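Local coordinates for protein trans-4-hydroxy-L-proline dehydratase (Clostridioides difficile 70-100-2010, PDB 6VXC) that uses a glycyl radical to dehydrate trans-4-hydroxy-L-proline to (S)-1-pyrroline-5-carboxylate in the anaerobic breakdown of hydroxyproline, at residues Gly453-Thr457 against Gly719-Leu723; Glu463-Gly469 against Tyr565-Gln571; Leu663-Cys667 against Val783-Ser787. One frame throughout, in Å; residues are numbered along the deposited sequence.

Contact 1: residues Gly453-Thr457 against Gly719-Leu723; sequences GCVET and GGTLL
Cys-454 meets Leu-722 lightly, its CB lying 4.2 Å from Leu-722 CD1. Val-455 carries most of the apolar contact. Its CG1 stands anti to the carbonyl carbon (chi1 -62°), which brings that branch against Leu-722 CG at 3.8 Å, the two side chains crossing at about a right angle. CB and both methyls lie against Thr-721 O, so the beta-branched valine touches the opposing backbone and Leu-722 at once. Val-455 O also faces Gly-720 CA; with phi at 122° and this oxygen alongside, the position suits a residue without a side chain. Glu-456 points away from 719-723 and curls back over its own loop: OE1 takes an almost straight bond from Val-455 N (2.6 Å), entering from above the carboxylate plane. OE2 bonds to His-180 and to a glycerol probably from the crystallisation liquor; Cys-454 N reaches both oxygens weakly. Thr-457 N gives Gly-719 O a nearly linear bond of 2.9 Å from above the carbonyl plane; its OG1 bonds to Glu-435. This is the cysteine loop of a glycyl radical enzyme, carrying, by similarity, the radical-forming Cys-454 and proton acceptor Glu-456, packed against the glycine-radical region where 719-723 leads into strand 724-726.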
loop_
_atom_site.group_PDB
_atom_site.type_symbol
_atom_site.label_atom_id
_atom_site.label_comp_id
_atom_site.label_asym_id
_atom_site.label_seq_id
_atom_site.Cartn_x
_atom_site.Cartn_y
_atom_site.Cartn_z
ATOM N N GLY A 453 -3.086 -2.599 0.941
ATOM C CA GLY A 453 -1.873 -2.115 0.304
ATOM C C GLY A 453 -1.424 -3.116 -0.745
ATOM O O GLY A 453 -2.183 -3.478 -1.643
ATOM N N CYS A 454 -0.199 -3.618 -0.608
ATOM C CA CYS A 454 0.316 -4.633 -1.521
ATOM C C CYS A 454 -0.033 -6.053 -1.070
ATOM O O CYS A 454 -0.694 -6.791 -1.802
ATOM C CB CYS A 454 1.831 -4.471 -1.674
ATOM S SG CYS A 454 2.318 -2.933 -2.498
ATOM N N VAL A 455 0.404 -6.448 0.127
ATOM C CA VAL A 455 0.183 -7.800 0.627
ATOM C C VAL A 455 -0.055 -7.784 2.136
ATOM O O VAL A 455 0.007 -8.831 2.781
ATOM C CB VAL A 455 1.377 -8.722 0.305
ATOM C CG1 VAL A 455 1.589 -8.873 -1.220
ATOM C CG2 VAL A 455 2.657 -8.219 1.043
ATOM N N GLU A 456 -0.329 -6.614 2.711
ATOM C CA GLU A 456 -0.201 -6.435 4.160
ATOM C C GLU A 456 -1.443 -6.923 4.907
ATOM O O GLU A 456 -2.549 -6.448 4.654
ATOM C CB GLU A 456 0.085 -4.972 4.490
ATOM C CG GLU A 456 1.423 -4.479 3.944
ATOM C CD GLU A 456 1.323 -3.957 2.524
ATOM O OE1 GLU A 456 1.651 -4.708 1.583
ATOM O OE2 GLU A 456 0.907 -2.797 2.357
ATOM N N THR A 457 -1.237 -7.845 5.852
ATOM C CA THR A 457 -2.305 -8.476 6.624
ATOM C C THR A 457 -2.781 -7.574 7.753
ATOM O O THR A 457 -1.968 -7.009 8.490
ATOM C CB THR A 457 -1.808 -9.782 7.224
ATOM O OG1 THR A 457 -1.350 -10.634 6.182
ATOM C CG2 THR A 457 -2.934 -10.481 7.995
ATOM N N GLY A 719 3.419 -10.341 8.705
ATOM C CA GLY A 719 2.220 -9.650 8.283
ATOM C C GLY A 719 2.098 -9.624 6.771
ATOM O O GLY A 719 1.546 -8.673 6.210
ATOM N N GLY A 720 2.669 -10.628 6.093
ATOM C CA GLY A 720 2.538 -10.745 4.656
ATOM C C GLY A 720 3.855 -10.769 3.890
ATOM O O GLY A 720 4.816 -10.090 4.266
ATOM N N THR A 721 3.897 -11.541 2.800
ATOM C CA THR A 721 5.051 -11.636 1.916
ATOM C C THR A 721 4.573 -11.537 0.471
ATOM O O THR A 721 3.446 -11.934 0.153
ATOM C CB THR A 721 5.803 -12.959 2.080
ATOM O OG1 THR A 721 4.933 -14.035 1.713
ATOM C CG2 THR A 721 6.311 -13.147 3.521
ATOM N N LEU A 722 5.447 -11.057 -0.411
ATOM C CA LEU A 722 5.076 -10.772 -1.790
ATOM C C LEU A 722 5.851 -11.682 -2.742
ATOM O O LEU A 722 7.084 -11.665 -2.754
ATOM C CB LEU A 722 5.346 -9.306 -2.106
ATOM C CG LEU A 722 4.712 -8.774 -3.385
ATOM C CD1 LEU A 722 4.556 -7.260 -3.249
ATOM C CD2 LEU A 722 5.532 -9.128 -4.601
ATOM N N LEU A 723 5.140 -12.455 -3.556
ATOM C CA LEU A 723 5.781 -13.324 -4.544
ATOM C C LEU A 723 5.267 -13.004 -5.943
ATOM O O LEU A 723 4.085 -13.204 -6.225
ATOM C CB LEU A 723 5.551 -14.807 -4.225
ATOM C CG LEU A 723 6.079 -15.803 -5.286
ATOM C CD1 LEU A 723 7.578 -15.631 -5.500
ATOM C CD2 LEU A 723 5.784 -17.245 -4.907
#

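Contact 2: residues Glu463-Gly469 against Tyr565-Gln571; sequences EAYVLTG and YNTRYIQ
Glu-463 and Thr-567 are joined by a side-chain hydrogen bond, Thr-567 OG1 donating to Glu-463 OE2 over 2.8 Å on the anti side of the carboxylate. The extended glutamate chain, CG anti to the backbone N (chi1 -179°), carries the acid that far across to the next strand. A water links the same OE2 to Tyr-569 OH, Lys-441 adds a salt bridge, and Cys-459 N bonds to OE1, which probably offsets the charge of this buried acid. The backbone bonds of a parallel pair follow, such as Thr-567 N to Ala-464 O at 2.9 Å. Tyr-569 O is gripped twice, by Thr-468 N and by Thr-468 OG1, the latter at 2.9 Å. Gln-571 bends at chi2 (95°) so that OE1 accepts from Gly-469 N at 3.0 Å, while Leu-467 crosses it at about a right angle. Val-466 lies alongside Arg-568, pointing the same way, with CG1 over one guanidinium face toward its rim, 3.9 Å from Arg-568 CZ. On the sheet face that carries Glu-463, Thr-567 and Leu-467, Tyr-465 CB touches the edge of the Tyr-569 ring at CE1 (4.0 Å), and the Tyr-465 ring leads away to His-180. The strands probably belong to the glycyl radical enzyme barrel: 565-573 runs between parallel strands 463-472 and 657-661, and Ile-570 rests on helix 506-538.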
loop_
_atom_site.group_PDB
_atom_site.type_symbol
_atom_site.label_atom_id
_atom_site.label_comp_id
_atom_site.label_asym_id
_atom_site.label_seq_id
_atom_site.Cartn_x
_atom_site.Cartn_y
_atom_site.Cartn_z
ATOM N N GLU A 463 -7.883 -2.191 13.512
ATOM C CA GLU A 463 -6.444 -2.244 13.709
ATOM C C GLU A 463 -5.794 -1.028 13.081
ATOM O O GLU A 463 -6.180 -0.592 11.995
ATOM C CB GLU A 463 -5.842 -3.542 13.105
ATOM C CG GLU A 463 -4.340 -3.662 13.294
ATOM C CD GLU A 463 -3.770 -5.003 12.843
ATOM O OE1 GLU A 463 -4.485 -5.769 12.150
ATOM O OE2 GLU A 463 -2.601 -5.293 13.187
ATOM N N ALA A 464 -4.809 -0.482 13.775
ATOM C CA ALA A 464 -3.803 0.369 13.163
ATOM C C ALA A 464 -2.580 -0.504 12.923
ATOM O O ALA A 464 -1.937 -0.964 13.873
ATOM C CB ALA A 464 -3.476 1.564 14.054
ATOM N N TYR A 465 -2.272 -0.759 11.659
ATOM C CA TYR A 465 -1.112 -1.573 11.293
ATOM C C TYR A 465 -0.297 -0.725 10.330
ATOM O O TYR A 465 -0.610 -0.639 9.141
ATOM C CB TYR A 465 -1.505 -2.950 10.716
ATOM C CG TYR A 465 -2.508 -3.017 9.560
ATOM C CD1 TYR A 465 -3.838 -2.658 9.745
ATOM C CD2 TYR A 465 -2.140 -3.547 8.317
ATOM C CE1 TYR A 465 -4.770 -2.751 8.697
ATOM C CE2 TYR A 465 -3.053 -3.652 7.281
ATOM C CZ TYR A 465 -4.367 -3.254 7.472
ATOM O OH TYR A 465 -5.268 -3.358 6.425
ATOM N N VAL A 466 0.738 -0.071 10.885
ATOM C CA VAL A 466 1.458 1.014 10.229
ATOM C C VAL A 466 2.778 0.478 9.674
ATOM O O VAL A 466 3.569 -0.134 10.398
ATOM C CB VAL A 466 1.697 2.183 11.203
ATOM C CG1 VAL A 466 2.523 3.281 10.540
ATOM C CG2 VAL A 466 0.363 2.748 11.731
ATOM N N LEU A 467 3.012 0.715 8.388
ATOM C CA LEU A 467 4.309 0.460 7.774
ATOM C C LEU A 467 5.195 1.676 8.019
ATOM O O LEU A 467 4.741 2.812 7.847
ATOM C CB LEU A 467 4.154 0.222 6.271
ATOM C CG LEU A 467 3.881 -1.214 5.795
ATOM C CD1 LEU A 467 2.730 -1.828 6.550
ATOM C CD2 LEU A 467 3.599 -1.241 4.304
ATOM N N THR A 468 6.447 1.456 8.441
ATOM C CA THR A 468 7.317 2.591 8.750
ATOM C C THR A 468 8.430 2.822 7.732
ATOM O O THR A 468 9.054 3.889 7.769
ATOM C CB THR A 468 7.940 2.458 10.162
ATOM O OG1 THR A 468 8.825 1.339 10.214
ATOM C CG2 THR A 468 6.867 2.310 11.257
ATOM N N GLY A 469 8.698 1.876 6.842
ATOM C CA GLY A 469 9.694 2.042 5.802
ATOM C C GLY A 469 10.369 0.725 5.462
ATOM O O GLY A 469 10.358 -0.227 6.234
ATOM N N TYR A 565 -6.453 -3.231 17.899
ATOM C CA TYR A 565 -5.146 -3.832 17.698
ATOM C C TYR A 565 -4.187 -2.793 17.138
ATOM O O TYR A 565 -4.572 -1.961 16.316
ATOM C CB TYR A 565 -5.229 -5.036 16.748
ATOM C CG TYR A 565 -6.243 -6.091 17.161
ATOM C CD1 TYR A 565 -5.956 -7.012 18.175
ATOM C CD2 TYR A 565 -7.468 -6.180 16.524
ATOM C CE1 TYR A 565 -6.861 -7.974 18.536
ATOM C CE2 TYR A 565 -8.400 -7.136 16.886
ATOM C CZ TYR A 565 -8.092 -8.037 17.890
ATOM O OH TYR A 565 -8.998 -9.001 18.243
ATOM N N ASN A 566 -2.931 -2.871 17.562
ATOM C CA ASN A 566 -1.919 -1.915 17.139
ATOM C C ASN A 566 -0.625 -2.651 16.846
ATOM O O ASN A 566 -0.074 -3.341 17.709
ATOM C CB ASN A 566 -1.717 -0.816 18.190
ATOM C CG ASN A 566 -2.925 0.088 18.299
ATOM O OD1 ASN A 566 -3.054 1.059 17.559
ATOM N ND2 ASN A 566 -3.842 -0.254 19.193
ATOM N N THR A 567 -0.191 -2.550 15.603
ATOM C CA THR A 567 1.062 -3.125 15.153
ATOM C C THR A 567 1.777 -2.113 14.272
ATOM O O THR A 567 1.159 -1.221 13.695
ATOM C CB THR A 567 0.839 -4.442 14.376
ATOM O OG1 THR A 567 -0.053 -4.190 13.293
ATOM C CG2 THR A 567 0.237 -5.520 15.266
ATOM N N ARG A 568 3.094 -2.275 14.172
ATOM C CA ARG A 568 3.953 -1.497 13.294
ATOM C C ARG A 568 4.903 -2.451 12.588
ATOM O O ARG A 568 5.335 -3.451 13.168
ATOM C CB ARG A 568 4.769 -0.444 14.071
ATOM C CG ARG A 568 4.147 0.949 14.056
ATOM C CD ARG A 568 4.847 1.951 14.968
ATOM N NE ARG A 568 4.929 3.260 14.330
ATOM C CZ ARG A 568 3.878 4.044 14.101
ATOM N NH1 ARG A 568 2.663 3.644 14.445
ATOM N NH2 ARG A 568 4.043 5.222 13.529
ATOM N N TYR A 569 5.248 -2.121 11.343
ATOM C CA TYR A 569 6.037 -2.993 10.494
ATOM C C TYR A 569 7.263 -2.262 9.955
ATOM O O TYR A 569 7.237 -1.055 9.709
ATOM C CB TYR A 569 5.187 -3.532 9.313
ATOM C CG TYR A 569 4.127 -4.528 9.738
ATOM C CD1 TYR A 569 2.881 -4.113 10.211
ATOM C CD2 TYR A 569 4.392 -5.892 9.721
ATOM C CE1 TYR A 569 1.918 -5.041 10.614
ATOM C CE2 TYR A 569 3.449 -6.805 10.118
ATOM C CZ TYR A 569 2.221 -6.381 10.564
ATOM O OH TYR A 569 1.297 -7.313 10.962
ATOM N N ILE A 570 8.336 -3.018 9.770
ATOM C CA ILE A 570 9.463 -2.634 8.924
ATOM C C ILE A 570 9.520 -3.641 7.780
ATOM O O ILE A 570 9.473 -4.848 8.016
ATOM C CB ILE A 570 10.786 -2.586 9.712
ATOM C CG1 ILE A 570 10.699 -1.578 10.871
ATOM C CG2 ILE A 570 11.960 -2.246 8.785
ATOM C CD1 ILE A 570 11.899 -1.603 11.764
ATOM N N GLN A 571 9.547 -3.144 6.548
ATOM C CA GLN A 571 9.408 -3.988 5.367
ATOM C C GLN A 571 10.769 -4.488 4.875
ATOM O O GLN A 571 11.598 -3.701 4.416
ATOM C CB GLN A 571 8.672 -3.222 4.268
ATOM C CG GLN A 571 7.325 -2.549 4.669
ATOM C CD GLN A 571 7.404 -1.080 5.061
ATOM O OE1 GLN A 571 7.388 -0.742 6.243
ATOM N NE2 GLN A 571 7.521 -0.207 4.077
HETATM O O HOH W 1 -1.238 -6.577 11.164
#

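Contact 3: residues Leu663-Cys667 against Val783-Ser787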
loop_
_atom_site.group_PDB
_atom_site.type_symbol
_atom_site.label_atom_id
_atom_site.label_comp_id
_atom_site.label_asym_id
_atom_site.label_seq_id
_atom_site.Cartn_x
_atom_site.Cartn_y
_atom_site.Cartn_z
ATOM N N LEU A 663 7.979 -6.891 1.372
ATOM C CA LEU A 663 7.518 -6.357 0.098
ATOM C C LEU A 663 8.385 -5.159 -0.275
ATOM O O LEU A 663 9.010 -4.549 0.596
ATOM C CB LEU A 663 6.028 -5.967 0.148
ATOM C CG LEU A 663 5.323 -4.946 1.065
ATOM C CD1 LEU A 663 5.606 -5.214 2.520
ATOM C CD2 LEU A 663 5.573 -3.501 0.706
ATOM N N PRO A 664 8.488 -4.832 -1.574
ATOM C CA PRO A 664 9.400 -3.758 -1.999
ATOM C C PRO A 664 8.732 -2.538 -2.636
ATOM O O PRO A 664 9.362 -1.481 -2.715
ATOM C CB PRO A 664 10.266 -4.473 -3.040
ATOM C CG PRO A 664 9.219 -5.361 -3.759
ATOM C CD PRO A 664 8.194 -5.754 -2.690
ATOM N N THR A 665 7.501 -2.672 -3.139
ATOM C CA THR A 665 6.931 -1.716 -4.095
ATOM C C THR A 665 7.976 -1.395 -5.172
ATOM O O THR A 665 8.354 -2.292 -5.925
ATOM C CB THR A 665 6.398 -0.463 -3.382
ATOM O OG1 THR A 665 5.549 -0.857 -2.293
ATOM C CG2 THR A 665 5.594 0.402 -4.352
ATOM N N THR A 666 8.457 -0.153 -5.289
ATOM C CA THR A 666 9.563 0.123 -6.208
ATOM C C THR A 666 10.882 0.356 -5.471
ATOM O O THR A 666 11.868 0.772 -6.090
ATOM C CB THR A 666 9.261 1.309 -7.143
ATOM O OG1 THR A 666 8.959 2.483 -6.391
ATOM C CG2 THR A 666 8.087 0.998 -8.109
ATOM N N CYS A 667 10.927 0.082 -4.169
ATOM C CA CYS A 667 12.128 0.372 -3.403
ATOM C C CYS A 667 13.274 -0.587 -3.704
ATOM O O CYS A 667 14.428 -0.250 -3.398
ATOM C CB CYS A 667 11.821 0.354 -1.908
ATOM S SG CYS A 667 13.048 1.208 -0.920
ATOM N N VAL A 783 3.909 -4.952 -11.330
ATOM C CA VAL A 783 5.161 -4.464 -10.760
ATOM C C VAL A 783 5.429 -5.247 -9.484
ATOM O O VAL A 783 6.095 -6.274 -9.528
ATOM C CB VAL A 783 5.107 -2.941 -10.539
ATOM C CG1 VAL A 783 6.415 -2.440 -9.977
ATOM C CG2 VAL A 783 4.843 -2.259 -11.861
ATOM N N ALA A 784 4.882 -4.809 -8.348
ATOM C CA ALA A 784 5.042 -5.585 -7.115
ATOM C C ALA A 784 3.899 -5.225 -6.168
ATOM O O ALA A 784 3.968 -4.215 -5.469
ATOM C CB ALA A 784 6.397 -5.343 -6.468
ATOM N N GLY A 785 2.866 -6.059 -6.148
ATOM C CA GLY A 785 1.693 -5.756 -5.354
ATOM C C GLY A 785 0.716 -4.800 -5.991
ATOM O O GLY A 785 -0.252 -4.398 -5.327
ATOM N N TYR A 786 0.938 -4.425 -7.252
ATOM C CA TYR A 786 0.059 -3.543 -8.011
ATOM C C TYR A 786 0.431 -3.604 -9.484
ATOM O O TYR A 786 1.537 -3.998 -9.845
ATOM C CB TYR A 786 0.139 -2.098 -7.542
ATOM C CG TYR A 786 1.437 -1.412 -7.891
ATOM C CD1 TYR A 786 2.611 -1.736 -7.226
ATOM C CD2 TYR A 786 1.495 -0.457 -8.902
ATOM C CE1 TYR A 786 3.798 -1.102 -7.532
ATOM C CE2 TYR A 786 2.681 0.181 -9.222
ATOM C CZ TYR A 786 3.829 -0.154 -8.530
ATOM O OH TYR A 786 5.015 0.464 -8.831
ATOM N N SER A 787 -0.493 -3.153 -10.319
ATOM C CA SER A 787 -0.294 -3.051 -11.756
ATOM C C SER A 787 -0.154 -1.591 -12.152
ATOM O O SER A 787 -0.688 -0.698 -11.488
ATOM C CB SER A 787 -1.456 -3.696 -12.533
ATOM O OG SER A 787 -1.582 -5.065 -12.206
HETATM O O HOH W 2 5.065 -4.124 -2.956
#
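The glycyl radical loop, Val-783 to Tyr-786, packs here against the turn from Pro-664 to Cys-667, a type II' beta turn that leads into helix 667-673. Gly-785 is the residue that bears the radical in the active enzyme; the radical is absent from this structure. Its phi of 81° is readily adopted by a residue with no side chain, and the bond from Val-783 N to Tyr-786 O (3.0 Å) closes the loop around it. The opposing turn is closed by Cys-667 N and Pro-664 O at 2.6 Å. Thr-665 of this turn lies beside Cys-454, assigned by similarity as the radical cysteine, and so lines the active-site region.

Small apolar groups make much of the contact between the two. Ala-784 CB lies 3.9 Å from Pro-664 CG and also rests on Thr-665 O, its methyl meeting both at van der Waals distance. With Thr-665 OG1 beside the backbone N (chi1 -50°), CG2 is left anti to that N and reaches Tyr-786 CE1 at 3.9 Å. Its hydroxyl is engaged by Tyr-470 OH. Thr-666 divides its branches in the same way: OG1 bonds to Lys-352 O and Ser-355 N, while CG2 meets the edge of the Tyr-786 ring, 3.2 Å from the phenol OH. Tyr-786 crosses both threonines at about a right angle, and its ring also meets Phe-360 edge to face. No direct polar bond joins the segments; one water links them. It accepts from Thr-665 N at 2.8 Å and donates to Ala-784 O at 2.7 Å, tying the carbonyl just before Gly-785 to the first inner residue of the turn.

How the contacts relate
All three contacts are buried; only the Tyr-565 and Asn-566 end of contact 2 is partly exposed. Contact 2 is regular sheet, held by a ladder of backbone bonds and a carboxylate with several partners. Contacts 1 and 3 are largely loop, apart from the short strand beginning at Glu-456: the first has one direct backbone bond, the third a water bridge and methyl groups. Contact 2 backs contact 1: the Tyr-465 ring packs against the backbone oxygens of Glu-456 and Thr-457, and Tyr-569 against Gly-719. Leu-722 CD1 packs on Gly-785 N at 3.6 Å, and Cys-454 SG lies 4.1 Å from Gly-785 CA, consistent with radical transfer between them. Leu-663 bridges Gln-571 and Glu-456.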